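PDB 4IPA: putative curved DNA-binding protein, which probably serves in ribosome biogenesis as an Arx1 protein built on the methionine aminopeptidase (M24) fold, and may bind DNA. Local coordinates for residues 113-119 / 131-137; 195-199 / 380-384; 202-208 / 374-380; 343-348 / 360-365. One frame throughout, in Å; residues are numbered along the deposited sequence.

In the fold
Following the chain, interaction 1 comes first: it closes the short hairpin of strands 115-124 and 127-136. The chain then passes through helix 193-205, which supplies one side of interactions 2 and 3, both completed only when the chain returns near its modelled C terminus around helix 379-386. Interaction 3 lies within the long loop spanned by interaction 2, and they share E380. Interaction 4 is local, joining strand 342-352 to the segment 360-365, and falls within both long loops. It touches interaction 1 through T134 with R344 and D133 with W365, linking the sheets, whereas interactions 2 and 3 tie the last modelled helix and the segment before it to helix 193-205 and the turn after it.

Interaction 1: residues 113-119 / 131-137; sequences GEPIKIQ and VCDTIVA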
loop_
_atom_site.group_PDB
_atom_site.type_symbol
_atom_site.label_atom_id
_atom_site.label_comp_id
_atom_site.label_asym_id
_atom_site.label_seq_id
_atom_site.Cartn_x
_atom_site.Cartn_y
_atom_site.Cartn_z
ATOM N N GLY A 113 21.417 -3.693 2.748
ATOM C CA GLY A 113 21.022 -4.515 1.617
ATOM C C GLY A 113 19.606 -5.069 1.681
ATOM O O GLY A 113 19.149 -5.686 0.737
ATOM N N GLU A 114 18.910 -4.884 2.801
ATOM C CA GLU A 114 17.574 -5.462 2.921
ATOM C C GLU A 114 16.544 -4.653 2.150
ATOM O O GLU A 114 16.677 -3.443 2.022
ATOM C CB GLU A 114 17.144 -5.557 4.377
ATOM C CG GLU A 114 17.679 -6.771 5.078
ATOM C CD GLU A 114 16.978 -7.014 6.404
ATOM O OE1 GLU A 114 17.394 -7.966 7.118
ATOM O OE2 GLU A 114 16.016 -6.260 6.719
ATOM N N PRO A 115 15.515 -5.331 1.631
ATOM C CA PRO A 115 14.391 -4.636 0.990
ATOM C C PRO A 115 13.424 -4.094 2.047
ATOM O O PRO A 115 12.786 -4.853 2.758
ATOM C CB PRO A 115 13.748 -5.729 0.125
ATOM C CG PRO A 115 14.100 -7.001 0.813
ATOM C CD PRO A 115 15.427 -6.795 1.492
ATOM N N ILE A 116 13.347 -2.772 2.136
ATOM C CA ILE A 116 12.563 -2.073 3.145
ATOM C C ILE A 116 11.311 -1.507 2.496
ATOM O O ILE A 116 11.404 -0.791 1.489
ATOM C CB ILE A 116 13.371 -0.876 3.754
ATOM C CG1 ILE A 116 14.718 -1.349 4.323
ATOM C CG2 ILE A 116 12.555 -0.149 4.807
ATOM C CD1 ILE A 116 14.585 -2.492 5.306
ATOM N N LYS A 117 10.149 -1.824 3.064
ATOM C CA LYS A 117 8.877 -1.309 2.566
ATOM C C LYS A 117 8.521 -0.060 3.330
ATOM O O LYS A 117 8.426 -0.076 4.548
ATOM C CB LYS A 117 7.743 -2.332 2.711
ATOM C CG LYS A 117 7.740 -3.392 1.656
ATOM C CD LYS A 117 8.982 -4.263 1.771
ATOM C CE LYS A 117 8.954 -5.096 3.052
ATOM N NZ LYS A 117 10.127 -6.030 3.108
ATOM N N ILE A 118 8.338 1.026 2.600
ATOM C CA ILE A 118 7.936 2.273 3.206
ATOM C C ILE A 118 6.544 2.612 2.694
ATOM O O ILE A 118 6.336 2.854 1.502
ATOM C CB ILE A 118 8.938 3.377 2.893
ATOM C CG1 ILE A 118 10.336 2.927 3.335
ATOM C CG2 ILE A 118 8.539 4.673 3.601
ATOM C CD1 ILE A 118 11.411 3.169 2.315
ATOM N N GLN A 119 5.583 2.566 3.599
ATOM C CA GLN A 119 4.193 2.808 3.262
ATOM C C GLN A 119 3.653 3.867 4.202
ATOM O O GLN A 119 3.788 3.767 5.429
ATOM C CB GLN A 119 3.381 1.518 3.364
ATOM C CG GLN A 119 1.873 1.672 3.178
ATOM C CD GLN A 119 1.203 0.315 2.931
ATOM O OE1 GLN A 119 0.021 0.110 3.233
ATOM N NE2 GLN A 119 1.974 -0.619 2.376
ATOM N N VAL A 131 0.719 5.306 -0.341
ATOM C CA VAL A 131 1.818 4.925 -1.226
ATOM C C VAL A 131 2.734 3.941 -0.521
ATOM O O VAL A 131 2.889 3.999 0.695
ATOM C CB VAL A 131 2.690 6.151 -1.666
ATOM C CG1 VAL A 131 1.878 7.157 -2.439
ATOM C CG2 VAL A 131 3.336 6.824 -0.464
ATOM N N CYS A 132 3.338 3.040 -1.288
ATOM C CA CYS A 132 4.351 2.139 -0.757
ATOM C C CYS A 132 5.423 1.918 -1.814
ATOM O O CYS A 132 5.115 1.503 -2.935
ATOM C CB CYS A 132 3.760 0.786 -0.342
ATOM S SG CYS A 132 5.007 -0.429 0.296
ATOM N N ASP A 133 6.670 2.207 -1.442
ATOM C CA ASP A 133 7.836 1.896 -2.258
ATOM C C ASP A 133 8.639 0.838 -1.492
ATOM O O ASP A 133 8.576 0.762 -0.259
ATOM C CB ASP A 133 8.691 3.169 -2.473
ATOM C CG ASP A 133 9.730 3.026 -3.615
ATOM O OD1 ASP A 133 9.669 2.038 -4.386
ATOM O OD2 ASP A 133 10.604 3.927 -3.749
ATOM N N THR A 134 9.379 0.015 -2.222
ATOM C CA THR A 134 10.387 -0.821 -1.599
ATOM C C THR A 134 11.769 -0.359 -2.072
ATOM O O THR A 134 12.019 -0.237 -3.271
ATOM C CB THR A 134 10.178 -2.303 -1.918
ATOM O OG1 THR A 134 8.911 -2.721 -1.404
ATOM C CG2 THR A 134 11.287 -3.157 -1.279
ATOM N N ILE A 135 12.654 -0.083 -1.126
ATOM C CA ILE A 135 14.004 0.335 -1.457
ATOM C C ILE A 135 15.013 -0.628 -0.842
ATOM O O ILE A 135 14.674 -1.412 0.060
ATOM C CB ILE A 135 14.302 1.739 -0.927
ATOM C CG1 ILE A 135 14.201 1.744 0.597
ATOM C CG2 ILE A 135 13.360 2.780 -1.566
ATOM C CD1 ILE A 135 14.820 2.934 1.211
ATOM N N VAL A 136 16.244 -0.579 -1.346
ATOM C CA VAL A 136 17.346 -1.355 -0.794
ATOM C C VAL A 136 18.090 -0.484 0.204
ATOM O O VAL A 136 18.566 0.603 -0.127
ATOM C CB VAL A 136 18.308 -1.838 -1.894
ATOM C CG1 VAL A 136 19.495 -2.603 -1.289
ATOM C CG2 VAL A 136 17.571 -2.717 -2.883
ATOM N N ALA A 137 18.164 -0.945 1.443
ATOM C CA ALA A 137 18.835 -0.179 2.473
ATOM C C ALA A 137 20.318 -0.026 2.129
ATOM O O ALA A 137 21.005 -1.006 1.855
ATOM C CB ALA A 137 18.655 -0.841 3.818
#
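I116 and I135 pair across a beta hairpin, formed by strands 115-124 and 127-136 at one side of a three-stranded antiparallel sheet in the M24 (pita-bread) fold. The backbone contributes six hydrogen bonds. I116 N reaches I135 O at 2.8 Å and I118 N reaches D133 O at 2.9 Å, each answered by a return bond, while G113 and E114 extend the ladder to A137. Between these rungs, CA-H...O contacts close the gaps, as where C132 CA lies 3.1 Å from I118 O.

Apolar contact dominates the face carrying I116, I118 and I135. I118 slants across I135, with its CD1 3.6 Å from I135 CG1, and helix 23-46 covers I118 through L40 and V43.

On the other face K117 runs alongside T134, both pointing the same way, with K117 CG 3.3 Å from T134 OG1. That hydroxyl bonds to R344 O of strand 342-352, joining the hairpin to the neighbouring sheet. Two bends in the K117 chain (chi2 65°, chi3 68°) turn its ammonium back along its own strand, where K117 NZ meets P115 O at 2.9 Å and also bonds to P89 O, A90 O and V342 O. A methionine here would probably leave these four carbonyl oxygens without their shared ammonium donor. At P115 O, K117 NZ comes from above the carbonyl plane, 36° out of it.

Interaction 2: residues 195-199 / 380-384; sequences KISSL and EILKI
A salt bridge between K195 and E380, set beside a small leucine-isoleucine contact, joins two helices on the flank of the fold: helix 193-205 and the last modelled helix, 379-386. The two short segments run at 103° to each other, with their axes 12.5 Å apart at closest, so side chains rather than backbones span the distance.

The polar part is a single grip. K195 NZ lies 2.9 Å from E380 OE2, on the syn side of that oxygen and 28° out of the carboxylate plane. The two side chains come from opposite directions: that of E380 is extended beyond CG, whereas K195 bends at chi2 (54°) before straightening toward its partner. The other carboxylate oxygen, OE1, has a longer and weaker ion pair with K202.

Next to the bridge, L199 is the apolar hub. Its CD2 comes within 3.7 Å of E380 CD, the leucine crossing the glutamate at about a right angle. The same methyl is 4.3 Å from I381 CG1, and the other branch, L199 CD1, stands 4.1 Å from I384 CD1. I381 also sends its CD1 to 3.7 Å from L199 O, touching the helix backbone. L167 of helix 148-167 packs against L199 as well.

A glutamine in place of E380 would probably leave the ammonium groups of K195 and K202 without the negative charge they share. Because E380 lies in the first turn of its helix, its charge probably also interacts favourably with the helix dipole, while the neighbouring methyl groups pack without directional bonds.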
loop_
_atom_site.group_PDB
_atom_site.type_symbol
_atom_site.label_atom_id
_atom_site.label_comp_id
_atom_site.label_asym_id
_atom_site.label_seq_id
_atom_site.Cartn_x
_atom_site.Cartn_y
_atom_site.Cartn_z
ATOM N N LYS A 195 -8.530 -15.001 -12.952
ATOM C CA LYS A 195 -7.715 -14.784 -14.139
ATOM C C LYS A 195 -6.612 -13.762 -13.838
ATOM O O LYS A 195 -5.445 -13.949 -14.193
ATOM C CB LYS A 195 -8.603 -14.305 -15.294
ATOM C CG LYS A 195 -7.859 -13.956 -16.588
ATOM C CD LYS A 195 -6.980 -15.117 -17.074
ATOM C CE LYS A 195 -6.317 -14.780 -18.419
ATOM N NZ LYS A 195 -5.526 -15.914 -19.005
ATOM N N ILE A 196 -6.996 -12.680 -13.175
ATOM C CA ILE A 196 -6.041 -11.693 -12.706
ATOM C C ILE A 196 -4.950 -12.360 -11.867
ATOM O O ILE A 196 -3.763 -12.139 -12.101
ATOM C CB ILE A 196 -6.752 -10.594 -11.891
ATOM C CG1 ILE A 196 -7.785 -9.886 -12.784
ATOM C CG2 ILE A 196 -5.730 -9.615 -11.286
ATOM C CD1 ILE A 196 -8.563 -8.761 -12.098
ATOM N N SER A 197 -5.357 -13.184 -10.905
ATOM C CA SER A 197 -4.415 -13.895 -10.050
ATOM C C SER A 197 -3.439 -14.766 -10.835
ATOM O O SER A 197 -2.228 -14.676 -10.639
ATOM C CB SER A 197 -5.151 -14.768 -9.024
ATOM O OG SER A 197 -5.571 -14.005 -7.909
ATOM N N SER A 198 -3.962 -15.616 -11.713
ATOM C CA SER A 198 -3.097 -16.542 -12.448
ATOM C C SER A 198 -2.092 -15.800 -13.332
ATOM O O SER A 198 -0.933 -16.201 -13.432
ATOM C CB SER A 198 -3.910 -17.554 -13.261
ATOM O OG SER A 198 -4.603 -16.915 -14.313
ATOM N N LEU A 199 -2.526 -14.711 -13.959
ATOM C CA LEU A 199 -1.604 -13.883 -14.735
ATOM C C LEU A 199 -0.483 -13.284 -13.852
ATOM O O LEU A 199 0.703 -13.402 -14.174
ATOM C CB LEU A 199 -2.355 -12.784 -15.496
ATOM C CG LEU A 199 -3.227 -13.229 -16.684
ATOM C CD1 LEU A 199 -4.197 -12.129 -17.090
ATOM C CD2 LEU A 199 -2.396 -13.674 -17.889
ATOM N N GLU A 380 1.124 -13.872 -23.820
ATOM C CA GLU A 380 -0.063 -13.205 -23.304
ATOM C C GLU A 380 0.351 -12.024 -22.424
ATOM O O GLU A 380 -0.120 -10.898 -22.598
ATOM C CB GLU A 380 -0.920 -14.205 -22.519
ATOM C CG GLU A 380 -2.168 -13.616 -21.881
ATOM C CD GLU A 380 -3.122 -14.684 -21.364
ATOM O OE1 GLU A 380 -2.677 -15.834 -21.143
ATOM O OE2 GLU A 380 -4.322 -14.371 -21.178
ATOM N N ILE A 381 1.260 -12.280 -21.497
ATOM C CA ILE A 381 1.753 -11.231 -20.620
ATOM C C ILE A 381 2.510 -10.111 -21.348
ATOM O O ILE A 381 2.256 -8.931 -21.100
ATOM C CB ILE A 381 2.590 -11.821 -19.480
ATOM C CG1 ILE A 381 1.685 -12.609 -18.553
ATOM C CG2 ILE A 381 3.277 -10.730 -18.687
ATOM C CD1 ILE A 381 2.440 -13.310 -17.470
ATOM N N LEU A 382 3.419 -10.463 -22.256
ATOM C CA LEU A 382 4.155 -9.427 -23.001
ATOM C C LEU A 382 3.204 -8.541 -23.807
ATOM O O LEU A 382 3.443 -7.345 -23.984
ATOM C CB LEU A 382 5.225 -10.034 -23.917
ATOM C CG LEU A 382 6.376 -10.753 -23.215
ATOM C CD1 LEU A 382 7.232 -11.441 -24.263
ATOM C CD2 LEU A 382 7.215 -9.782 -22.380
ATOM N N LYS A 383 2.120 -9.138 -24.284
ATOM C CA LYS A 383 1.118 -8.390 -25.023
ATOM C C LYS A 383 0.361 -7.400 -24.114
ATOM O O LYS A 383 0.240 -6.212 -24.434
ATOM C CB LYS A 383 0.186 -9.353 -25.758
ATOM C CG LYS A 383 0.856 -10.135 -26.873
ATOM C CD LYS A 383 -0.116 -11.101 -27.559
ATOM C CE LYS A 383 0.561 -11.872 -28.703
ATOM N NZ LYS A 383 -0.363 -12.839 -29.370
ATOM N N ILE A 384 -0.106 -7.876 -22.966
ATOM C CA ILE A 384 -0.679 -6.989 -21.951
ATOM C C ILE A 384 0.243 -5.804 -21.629
ATOM O O ILE A 384 -0.191 -4.653 -21.617
ATOM C CB ILE A 384 -1.024 -7.753 -20.659
ATOM C CG1 ILE A 384 -2.132 -8.775 -20.928
ATOM C CG2 ILE A 384 -1.473 -6.794 -19.570
ATOM C CD1 ILE A 384 -2.169 -9.910 -19.933
#

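Interaction 3: residues 202-208 / 374-380; sequences KVAKAYD and KKIEDEE
I376 is the bump at the centre of this contact, and its hollow is lined by V203, A206 and Y207. A206 CB presses against the backbone of 374-380, 3.9 Å from I376 CA. I376 CG1 sits in the notch formed by A206 CB and the Y207 ring, 3.9 Å from Y207 CE2, the isoleucine and tyrosine side chains crossing at about a right angle. With CG1 anti to its carbonyl carbon (chi1 -63°), I376 carries CD1 onward to 4.0 Å from V203 CG1.

On the same side of the Y207 ring, but at CD1 rather than CE2, K374 slides past in the opposite direction, its CB 3.8 Å from Y207 CD1. Two waters fill in around the phenol oxygen: one joins Y207 OH to I376 N, the other Y207 OH to K374 O.

Charged side chains close both ends. K374 NZ bridges to D208 OD2, although the modelled distance is doubtfully short. K202 NZ lies 3.2 Å from E380 OE1 and also pairs with D378, whose carboxylate is less surely placed. The arrangement lays the segment leading into helix 379-386 along the C-terminal end of helix 193-205: a Schellman motif with D208 at C-prime finishes the one, and D378 is the N-cap of the other.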
loop_
_atom_site.group_PDB
_atom_site.type_symbol
_atom_site.label_atom_id
_atom_site.label_comp_id
_atom_site.label_asym_id
_atom_site.label_seq_id
_atom_site.Cartn_x
_atom_site.Cartn_y
_atom_site.Cartn_z
ATOM N N LYS A 202 1.890 -15.862 -12.930
ATOM C CA LYS A 202 2.714 -16.148 -14.093
ATOM C C LYS A 202 3.870 -15.163 -14.123
ATOM O O LYS A 202 4.989 -15.534 -14.425
ATOM C CB LYS A 202 1.869 -15.966 -15.352
ATOM C CG LYS A 202 2.023 -16.995 -16.465
ATOM C CD LYS A 202 0.704 -17.032 -17.275
ATOM C CE LYS A 202 0.872 -17.606 -18.676
ATOM N NZ LYS A 202 -0.294 -17.290 -19.580
ATOM N N VAL A 203 3.588 -13.893 -13.834
ATOM C CA VAL A 203 4.620 -12.860 -13.874
ATOM C C VAL A 203 5.710 -13.129 -12.837
ATOM O O VAL A 203 6.902 -13.074 -13.142
ATOM C CB VAL A 203 4.033 -11.459 -13.636
ATOM C CG1 VAL A 203 5.156 -10.438 -13.521
ATOM C CG2 VAL A 203 3.038 -11.081 -14.758
ATOM N N ALA A 204 5.291 -13.426 -11.607
ATOM C CA ALA A 204 6.230 -13.734 -10.533
ATOM C C ALA A 204 7.066 -14.973 -10.855
ATOM O O ALA A 204 8.265 -15.023 -10.569
ATOM C CB ALA A 204 5.491 -13.928 -9.209
ATOM N N LYS A 205 6.419 -15.971 -11.441
ATOM C CA LYS A 205 7.076 -17.230 -11.764
ATOM C C LYS A 205 8.200 -17.041 -12.794
ATOM O O LYS A 205 9.193 -17.753 -12.768
ATOM C CB LYS A 205 6.053 -18.240 -12.277
ATOM C CG LYS A 205 6.619 -19.630 -12.488
ATOM C CD LYS A 205 5.706 -20.492 -13.345
ATOM C CE LYS A 205 5.581 -21.898 -12.766
ATOM N NZ LYS A 205 6.846 -22.391 -12.126
ATOM N N ALA A 206 8.067 -16.070 -13.687
ATOM C CA ALA A 206 9.127 -15.845 -14.673
ATOM C C ALA A 206 10.408 -15.436 -13.962
ATOM O O ALA A 206 11.503 -15.491 -14.517
ATOM C CB ALA A 206 8.712 -14.790 -15.691
ATOM N N TYR A 207 10.265 -15.027 -12.713
ATOM C CA TYR A 207 11.408 -14.596 -11.944
ATOM C C TYR A 207 11.621 -15.543 -10.766
ATOM O O TYR A 207 12.357 -15.227 -9.832
ATOM C CB TYR A 207 11.217 -13.156 -11.474
ATOM C CG TYR A 207 11.327 -12.128 -12.591
ATOM C CD1 TYR A 207 12.567 -11.732 -13.074
ATOM C CD2 TYR A 207 10.189 -11.549 -13.156
ATOM C CE1 TYR A 207 12.674 -10.789 -14.080
ATOM C CE2 TYR A 207 10.287 -10.615 -14.171
ATOM C CZ TYR A 207 11.529 -10.240 -14.630
ATOM O OH TYR A 207 11.640 -9.311 -15.639
ATOM N N ASP A 208 10.978 -16.707 -10.827
ATOM C CA ASP A 208 11.015 -17.664 -9.724
ATOM C C ASP A 208 10.628 -17.036 -8.372
ATOM O O ASP A 208 11.135 -17.421 -7.311
ATOM C CB ASP A 208 12.387 -18.362 -9.644
ATOM C CG ASP A 208 12.668 -19.240 -10.866
ATOM O OD1 ASP A 208 11.718 -19.590 -11.592
ATOM O OD2 ASP A 208 13.840 -19.589 -11.097
ATOM N N LYS A 374 16.951 -13.632 -15.958
ATOM C CA LYS A 374 15.530 -13.942 -16.064
ATOM C C LYS A 374 14.736 -12.865 -16.803
ATOM O O LYS A 374 15.077 -11.677 -16.785
ATOM C CB LYS A 374 14.938 -14.249 -14.694
ATOM C CG LYS A 374 15.811 -15.221 -13.937
ATOM C CD LYS A 374 15.064 -16.002 -12.892
ATOM C CE LYS A 374 16.027 -17.012 -12.282
ATOM N NZ LYS A 374 15.469 -17.697 -11.087
ATOM N N LYS A 375 13.683 -13.311 -17.473
ATOM C CA LYS A 375 12.905 -12.458 -18.347
ATOM C C LYS A 375 11.520 -13.062 -18.492
ATOM O O LYS A 375 11.362 -14.285 -18.476
ATOM C CB LYS A 375 13.581 -12.377 -19.719
ATOM C CG LYS A 375 13.159 -11.182 -20.550
ATOM C CD LYS A 375 13.899 -11.130 -21.882
ATOM C CE LYS A 375 13.579 -9.831 -22.623
ATOM N NZ LYS A 375 14.195 -9.783 -23.982
ATOM N N ILE A 376 10.512 -12.209 -18.621
ATOM C CA ILE A 376 9.177 -12.690 -18.945
ATOM C C ILE A 376 9.139 -13.100 -20.405
ATOM O O ILE A 376 9.513 -12.319 -21.281
ATOM C CB ILE A 376 8.125 -11.613 -18.753
ATOM C CG1 ILE A 376 8.063 -11.191 -17.282
ATOM C CG2 ILE A 376 6.776 -12.115 -19.258
ATOM C CD1 ILE A 376 7.131 -10.035 -17.030
ATOM N N GLU A 377 8.668 -14.312 -20.673
ATOM C CA GLU A 377 8.610 -14.793 -22.046
ATOM C C GLU A 377 7.194 -15.120 -22.514
ATOM O O GLU A 377 6.944 -15.231 -23.710
ATOM C CB GLU A 377 9.557 -15.981 -22.228
ATOM C CG GLU A 377 11.017 -15.538 -22.197
ATOM C CD GLU A 377 11.998 -16.685 -22.096
ATOM O OE1 GLU A 377 11.562 -17.855 -22.028
ATOM O OE2 GLU A 377 13.218 -16.409 -22.084
ATOM N N ASP A 378 6.267 -15.248 -21.573
ATOM C CA ASP A 378 4.894 -15.580 -21.916
ATOM C C ASP A 378 4.307 -14.516 -22.838
ATOM O O ASP A 378 4.382 -13.323 -22.542
ATOM C CB ASP A 378 4.045 -15.745 -20.651
ATOM C CG ASP A 378 2.593 -16.039 -20.962
ATOM O OD1 ASP A 378 1.822 -15.073 -21.156
ATOM O OD2 ASP A 378 2.225 -17.234 -21.018
ATOM N N GLU A 379 3.737 -14.955 -23.960
ATOM C CA GLU A 379 3.244 -14.034 -24.986
ATOM C C GLU A 379 2.037 -13.225 -24.530
ATOM O O GLU A 379 1.935 -12.044 -24.829
ATOM C CB GLU A 379 2.902 -14.775 -26.288
ATOM C CG GLU A 379 4.047 -14.839 -27.304
ATOM C CD GLU A 379 4.528 -13.459 -27.758
ATOM O OE1 GLU A 379 3.674 -12.593 -28.070
ATOM O OE2 GLU A 379 5.765 -13.244 -27.797
ATOM N N GLU A 380 1.124 -13.872 -23.820
ATOM C CA GLU A 380 -0.063 -13.205 -23.304
ATOM C C GLU A 380 0.351 -12.024 -22.424
ATOM O O GLU A 380 -0.120 -10.898 -22.598
ATOM C CB GLU A 380 -0.920 -14.205 -22.519
ATOM C CG GLU A 380 -2.168 -13.616 -21.881
ATOM C CD GLU A 380 -3.122 -14.684 -21.364
ATOM O OE1 GLU A 380 -2.677 -15.834 -21.143
ATOM O OE2 GLU A 380 -4.322 -14.371 -21.178
HETATM O O HOH W 1 10.540 -9.247 -18.278
HETATM O O HOH W 2 13.871 -8.842 -16.614
#

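Interaction 4: residues 343-348 / 360-365; sequences CRLLTT and GGPPAW
The cysteine sulfur of C343 meets W365 at the rim of its indole: SG lies 5.2 Å from the centroid of the six-membered ring and 79° off the ring normal, close to the ring plane. The nearest ring atom is W365 CH2, 3.8 Å from C343 SG. With SG anti to its backbone N (chi1 -177°), C343 carries the sulfur toward the tryptophan.

L345, two residues along the same strand, meets the same ring, its side chain and that of W365 coming from opposite directions. L345 CD2 comes to 3.5 Å from W365 CZ2, and this same methyl lies 3.9 Å from P362 CG, so one leucine branch bridges the proline and the indole. The indole nitrogen NE1 bonds to D133 OD1 of the neighbouring hairpin, which probably holds the ring in its rotation, and F154 of helix 148-167 meets the ring as well.

These contacts follow the point where a beta hairpin comes apart. Strands 342-352 and 355-360, at one side of the five-stranded antiparallel sheet of the pita-bread fold, end their pairing at T348 and G360. T348 N donates to G360 O at 2.7 Å, nearly in line with the carbonyl bond, and G360 N returns a longer bond of 3.2 Å to T348 O, in the carbonyl plane.

Beyond G360 the chain peels off. G361 passes beside T347 with no side chain to intrude, its N held by E37 of helix 23-46. P362 then points toward the strand, where its CD lies 3.4 Å from L346 O; the P362 and T347 side chains cross at about a right angle.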
loop_
_atom_site.group_PDB
_atom_site.type_symbol
_atom_site.label_atom_id
_atom_site.label_comp_id
_atom_site.label_asym_id
_atom_site.label_seq_id
_atom_site.Cartn_x
_atom_site.Cartn_y
_atom_site.Cartn_z
ATOM N N CYS A 343 8.799 -7.957 -1.347
ATOM C CA CYS A 343 8.817 -6.670 -2.004
ATOM C C CYS A 343 7.368 -6.232 -2.244
ATOM O O CYS A 343 6.536 -7.051 -2.613
ATOM C CB CYS A 343 9.589 -6.808 -3.315
ATOM S SG CYS A 343 9.794 -5.297 -4.254
ATOM N N ARG A 344 7.060 -4.955 -2.011
ATOM C CA ARG A 344 5.682 -4.455 -2.167
ATOM C C ARG A 344 5.630 -3.078 -2.824
ATOM O O ARG A 344 6.500 -2.218 -2.610
ATOM C CB ARG A 344 4.941 -4.390 -0.814
ATOM C CG ARG A 344 4.874 -5.718 -0.047
ATOM C CD ARG A 344 3.864 -5.671 1.122
ATOM N NE ARG A 344 4.216 -4.650 2.102
ATOM C CZ ARG A 344 3.582 -3.485 2.238
ATOM N NH1 ARG A 344 2.535 -3.182 1.467
ATOM N NH2 ARG A 344 3.990 -2.627 3.157
ATOM N N LEU A 345 4.616 -2.875 -3.646
ATOM C CA LEU A 345 4.317 -1.546 -4.160
ATOM C C LEU A 345 2.846 -1.245 -3.943
ATOM O O LEU A 345 2.001 -2.137 -3.985
ATOM C CB LEU A 345 4.636 -1.463 -5.644
ATOM C CG LEU A 345 6.111 -1.632 -6.016
ATOM C CD1 LEU A 345 6.243 -2.007 -7.504
ATOM C CD2 LEU A 345 6.883 -0.362 -5.680
ATOM N N LEU A 346 2.541 0.026 -3.728
ATOM C CA LEU A 346 1.176 0.443 -3.519
ATOM C C LEU A 346 1.051 1.803 -4.185
ATOM O O LEU A 346 1.804 2.741 -3.890
ATOM C CB LEU A 346 0.819 0.499 -2.019
ATOM C CG LEU A 346 -0.669 0.311 -1.664
ATOM C CD1 LEU A 346 -0.925 0.023 -0.155
ATOM C CD2 LEU A 346 -1.508 1.496 -2.139
ATOM N N THR A 347 0.106 1.883 -5.106
ATOM C CA THR A 347 -0.123 3.082 -5.880
ATOM C C THR A 347 -1.590 3.465 -5.725
ATOM O O THR A 347 -2.474 2.616 -5.838
ATOM C CB THR A 347 0.168 2.815 -7.377
ATOM O OG1 THR A 347 1.494 2.276 -7.529
ATOM C CG2 THR A 347 0.039 4.096 -8.196
ATOM N N THR A 348 -1.862 4.736 -5.475
ATOM C CA THR A 348 -3.242 5.216 -5.502
ATOM C C THR A 348 -3.562 5.759 -6.894
ATOM O O THR A 348 -2.913 6.691 -7.352
ATOM C CB THR A 348 -3.472 6.297 -4.439
ATOM O OG1 THR A 348 -3.334 5.706 -3.140
ATOM C CG2 THR A 348 -4.896 6.907 -4.587
ATOM N N GLY A 360 -0.905 9.108 -6.928
ATOM C CA GLY A 360 0.113 9.042 -5.898
ATOM C C GLY A 360 0.698 7.651 -5.786
ATOM O O GLY A 360 -0.017 6.650 -5.650
ATOM N N GLY A 361 2.017 7.581 -5.865
ATOM C CA GLY A 361 2.681 6.310 -5.760
ATOM C C GLY A 361 4.161 6.520 -5.633
ATOM O O GLY A 361 4.630 7.657 -5.565
ATOM N N PRO A 362 4.901 5.414 -5.616
ATOM C CA PRO A 362 6.362 5.366 -5.530
ATOM C C PRO A 362 6.988 5.914 -6.805
ATOM O O PRO A 362 6.340 5.908 -7.862
ATOM C CB PRO A 362 6.651 3.868 -5.411
ATOM C CG PRO A 362 5.487 3.226 -6.144
ATOM C CD PRO A 362 4.305 4.075 -5.765
ATOM N N PRO A 363 8.237 6.399 -6.701
ATOM C CA PRO A 363 8.957 6.936 -7.854
ATOM C C PRO A 363 9.324 5.803 -8.782
ATOM O O PRO A 363 9.703 4.745 -8.302
ATOM C CB PRO A 363 10.223 7.543 -7.226
ATOM C CG PRO A 363 10.431 6.766 -5.977
ATOM C CD PRO A 363 9.043 6.457 -5.467
ATOM N N ALA A 364 9.195 6.019 -10.085
ATOM C CA ALA A 364 9.541 5.019 -11.080
ATOM C C ALA A 364 10.913 4.402 -10.798
ATOM O O ALA A 364 11.843 5.092 -10.405
ATOM C CB ALA A 364 9.515 5.648 -12.473
ATOM N N TRP A 365 11.031 3.093 -10.980
ATOM C CA TRP A 365 12.308 2.429 -10.800
ATOM C C TRP A 365 13.134 2.480 -12.075
ATOM O O TRP A 365 12.623 2.255 -13.171
ATOM C CB TRP A 365 12.111 0.971 -10.395
ATOM C CG TRP A 365 11.587 0.797 -9.015
ATOM C CD1 TRP A 365 11.419 1.769 -8.064
ATOM C CD2 TRP A 365 11.149 -0.429 -8.418
ATOM N NE1 TRP A 365 10.903 1.215 -6.917
ATOM C CE2 TRP A 365 10.732 -0.132 -7.108
ATOM C CE3 TRP A 365 11.067 -1.746 -8.868
ATOM C CZ2 TRP A 365 10.241 -1.111 -6.238
ATOM C CZ3 TRP A 365 10.578 -2.714 -8.007
ATOM C CH2 TRP A 365 10.167 -2.390 -6.710
#